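Local coordinates for vitamin B12-binding protein (PDB 5YSC) that binds vitamin B12 in the periplasm and probably delivers it to the BtuC subunits of the BtuCDF ABC transporter for import, at residues A[174-182]-A[247-258]. Numbering follows the deposited sequence.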
# COMPACT_ATOMS: atom_id res chain seq x y z
N TRP A 174 -3.98 -4.92 -4.13
CA TRP A 174 -2.85 -4.05 -3.85
C TRP A 174 -1.67 -4.83 -3.27
O TRP A 174 -1.85 -5.65 -2.37
CB TRP A 174 -3.28 -2.96 -2.88
CG TRP A 174 -2.24 -1.93 -2.76
CD1 TRP A 174 -1.27 -1.83 -1.79
CD2 TRP A 174 -2.03 -0.85 -3.66
NE1 TRP A 174 -0.46 -0.74 -2.07
CE2 TRP A 174 -0.92 -0.12 -3.20
CE3 TRP A 174 -2.67 -0.42 -4.83
CZ2 TRP A 174 -0.44 1.00 -3.87
CZ3 TRP A 174 -2.19 0.71 -5.48
CH2 TRP A 174 -1.09 1.40 -5.00
N PRO A 175 -0.43 -4.55 -3.71
CA PRO A 175 0.06 -3.54 -4.64
C PRO A 175 0.27 -4.00 -6.09
O PRO A 175 1.16 -3.47 -6.81
CB PRO A 175 1.40 -3.18 -4.02
CG PRO A 175 1.89 -4.45 -3.48
CD PRO A 175 0.66 -5.13 -2.92
N SER A 176 -0.59 -4.91 -6.55
CA SER A 176 -0.42 -5.43 -7.92
C SER A 176 -0.27 -4.32 -8.96
O SER A 176 0.58 -4.40 -9.86
CB SER A 176 -1.61 -6.33 -8.29
OG SER A 176 -1.59 -7.51 -7.52
N GLU A 177 -1.09 -3.28 -8.86
CA GLU A 177 -1.12 -2.20 -9.83
C GLU A 177 0.20 -1.43 -9.91
O GLU A 177 0.51 -0.84 -10.95
CB GLU A 177 -2.25 -1.27 -9.43
CG GLU A 177 -2.78 -0.44 -10.49
CD GLU A 177 -3.90 -1.11 -11.17
OE1 GLU A 177 -3.77 -2.32 -11.44
OE2 GLU A 177 -4.93 -0.43 -11.41
N VAL A 178 0.95 -1.36 -8.83
CA VAL A 178 2.26 -0.71 -8.90
C VAL A 178 3.14 -1.41 -9.93
O VAL A 178 3.79 -0.76 -10.77
CB VAL A 178 2.93 -0.71 -7.52
CG1 VAL A 178 4.34 -0.20 -7.64
CG2 VAL A 178 2.09 0.13 -6.53
N PHE A 179 3.23 -2.74 -9.82
CA PHE A 179 4.04 -3.54 -10.73
C PHE A 179 3.51 -3.44 -12.16
O PHE A 179 4.29 -3.30 -13.11
CB PHE A 179 4.07 -4.99 -10.25
CG PHE A 179 4.68 -5.17 -8.90
CD1 PHE A 179 6.06 -5.31 -8.76
CD2 PHE A 179 3.90 -5.15 -7.75
CE1 PHE A 179 6.65 -5.45 -7.52
CE2 PHE A 179 4.48 -5.31 -6.51
CZ PHE A 179 5.89 -5.44 -6.40
N SER A 180 2.19 -3.45 -12.33
CA SER A 180 1.61 -3.49 -13.68
C SER A 180 1.94 -2.25 -14.50
O SER A 180 2.07 -2.34 -15.72
CB SER A 180 0.09 -3.68 -13.61
OG SER A 180 -0.22 -4.84 -12.89
N LEU A 181 2.07 -1.08 -13.86
CA LEU A 181 2.46 0.12 -14.58
C LEU A 181 3.75 -0.11 -15.38
O LEU A 181 3.90 0.39 -16.50
CB LEU A 181 2.62 1.28 -13.59
CG LEU A 181 2.89 2.68 -14.13
CD1 LEU A 181 2.44 3.74 -13.13
CD2 LEU A 181 4.36 2.90 -14.48
N CYS A 182 4.69 -0.86 -14.80
CA CYS A 182 6.03 -1.08 -15.34
C CYS A 182 6.07 -2.27 -16.29
O CYS A 182 7.16 -2.68 -16.70
CB CYS A 182 7.05 -1.31 -14.20
SG CYS A 182 6.94 -0.24 -12.68
N LEU A 247 5.28 0.90 -0.80
CA LEU A 247 4.66 -0.02 -1.74
C LEU A 247 3.31 -0.49 -1.25
O LEU A 247 2.33 -0.43 -1.99
CB LEU A 247 5.60 -1.20 -1.94
CG LEU A 247 5.04 -2.26 -2.89
CD1 LEU A 247 4.86 -1.77 -4.33
CD2 LEU A 247 5.92 -3.46 -2.80
N ASN A 248 3.25 -0.90 -0.00
CA ASN A 248 2.08 -1.61 0.50
C ASN A 248 1.03 -0.71 1.11
O ASN A 248 -0.07 -1.19 1.44
CB ASN A 248 2.55 -2.68 1.47
CG ASN A 248 3.36 -3.76 0.75
OD1 ASN A 248 3.13 -4.02 -0.42
ND2 ASN A 248 4.28 -4.39 1.44
N ARG A 249 1.32 0.58 1.26
CA ARG A 249 0.34 1.60 1.59
C ARG A 249 0.08 2.48 0.39
O ARG A 249 1.02 3.06 -0.14
CB ARG A 249 0.84 2.52 2.73
CG ARG A 249 1.42 1.87 3.93
CD ARG A 249 2.06 2.90 4.81
NE ARG A 249 2.79 2.29 5.89
CZ ARG A 249 3.28 2.98 6.91
NH1 ARG A 249 3.06 4.29 6.98
NH2 ARG A 249 3.93 2.36 7.88
N PRO A 250 -1.15 2.71 -0.01
CA PRO A 250 -1.40 3.62 -1.12
C PRO A 250 -1.45 5.08 -0.70
O PRO A 250 -2.40 5.53 -0.05
CB PRO A 250 -2.77 3.16 -1.66
CG PRO A 250 -3.01 1.86 -1.05
CD PRO A 250 -2.30 1.82 0.25
N THR A 251 -0.35 5.81 -1.00
CA THR A 251 -0.08 7.13 -0.45
C THR A 251 0.70 7.90 -1.49
O THR A 251 1.10 7.35 -2.52
CB THR A 251 0.79 7.09 0.81
OG1 THR A 251 2.10 6.72 0.38
CG2 THR A 251 0.33 6.03 1.79
N PRO A 252 0.97 9.18 -1.26
CA PRO A 252 1.92 9.88 -2.14
C PRO A 252 3.27 9.19 -2.26
O PRO A 252 3.88 9.26 -3.34
CB PRO A 252 2.05 11.25 -1.47
CG PRO A 252 0.66 11.41 -0.81
CD PRO A 252 0.40 10.07 -0.25
N ARG A 253 3.74 8.52 -1.20
CA ARG A 253 5.02 7.85 -1.28
C ARG A 253 4.97 6.63 -2.19
O ARG A 253 6.01 6.11 -2.58
CB ARG A 253 5.52 7.52 0.13
CG ARG A 253 5.65 8.73 0.99
CD ARG A 253 6.49 8.47 2.22
NE ARG A 253 5.82 7.57 3.15
CZ ARG A 253 6.40 6.85 4.10
NH1 ARG A 253 7.72 6.81 4.23
NH2 ARG A 253 5.63 6.10 4.91
N THR A 254 3.79 6.15 -2.57
CA THR A 254 3.74 5.06 -3.53
C THR A 254 4.40 5.46 -4.84
O THR A 254 4.93 4.61 -5.53
CB THR A 254 2.29 4.61 -3.75
OG1 THR A 254 1.69 4.34 -2.47
CG2 THR A 254 2.20 3.35 -4.62
N LEU A 255 4.46 6.75 -5.18
CA LEU A 255 5.19 7.08 -6.39
C LEU A 255 6.69 6.85 -6.26
O LEU A 255 7.34 6.56 -7.26
CB LEU A 255 4.87 8.51 -6.80
CG LEU A 255 3.37 8.68 -7.09
CD1 LEU A 255 3.13 10.11 -7.61
CD2 LEU A 255 2.78 7.64 -8.04
N ASP A 256 7.26 6.87 -5.04
CA ASP A 256 8.63 6.37 -4.87
C ASP A 256 8.69 4.85 -5.03
O ASP A 256 9.66 4.31 -5.56
CB ASP A 256 9.22 6.77 -3.51
CG ASP A 256 9.64 8.25 -3.46
OD1 ASP A 256 10.01 8.81 -4.51
OD2 ASP A 256 9.57 8.86 -2.40
N ALA A 257 7.67 4.12 -4.59
CA ALA A 257 7.64 2.70 -4.91
C ALA A 257 7.55 2.46 -6.41
O ALA A 257 8.14 1.51 -6.91
CB ALA A 257 6.47 2.01 -4.22
N VAL A 258 6.73 3.24 -7.12
CA VAL A 258 6.69 3.14 -8.58
C VAL A 258 8.08 3.31 -9.15
O VAL A 258 8.54 2.50 -9.96
CB VAL A 258 5.70 4.14 -9.17
CG1 VAL A 258 5.86 4.22 -10.68
CG2 VAL A 258 4.26 3.70 -8.82
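The indole of Trp174 lies between two prolines. Pro250 CG sits over the centre of one face, 3.8 Å from the centroid of the five-membered ring in a CH-pi contact, while Pro175 CB covers the opposite face nearer the rim. Proline suits both places, because its slightly polarised C-H groups pack closely on an aromatic ring. At the indole edge, in its plane, Thr254 CG2 meets Trp174 CZ2 at 3.6 Å. Trp174 NE1 donates to Leu247 O (2.8 Å), on a lone pair in the carbonyl plane. The bond is bent, 131° at the hydrogen, partly because the oxygen stands 31° out of the ring plane.

Beyond the indole the contact is largely apolar. Val178 fits as a knob into the hole formed by Leu247, Thr254, Ala257 and Val258. With CG1 anti to the backbone N (chi1 173°), its two methyls diverge, CG1 to Leu247 CD1 (3.7 Å) and CG2 to Thr254 CG2 (3.7 Å). The Leu247 side chain meets that of Pro175 at about a right angle, CD1 resting on Pro175 CB (3.7 Å), while CD2 approaches Phe179 CZ (4.1 Å). Thr254 serves two environments, its methyl in this apolar layer and its OG1 accepting from Thr251 N in a capping box.

The contact lies in the C-terminal lobe of a two-lobed periplasmic binding protein, beside helix 128-148, which joins the lobes and meets Val258 through Leu145. Cys182, just after helix 176-181, is disulfide-bonded to Cys262, tying that end to helix 254-267. Trp174, Asn248 and Arg249 belong to the cyanocobalamin pocket, where Arg249 NE hydrogen-bonds to the ligand. An indole packed on both faces and bonded through its nitrogen should turn little, consistent with a well-defined pocket wall backed by an apolar core.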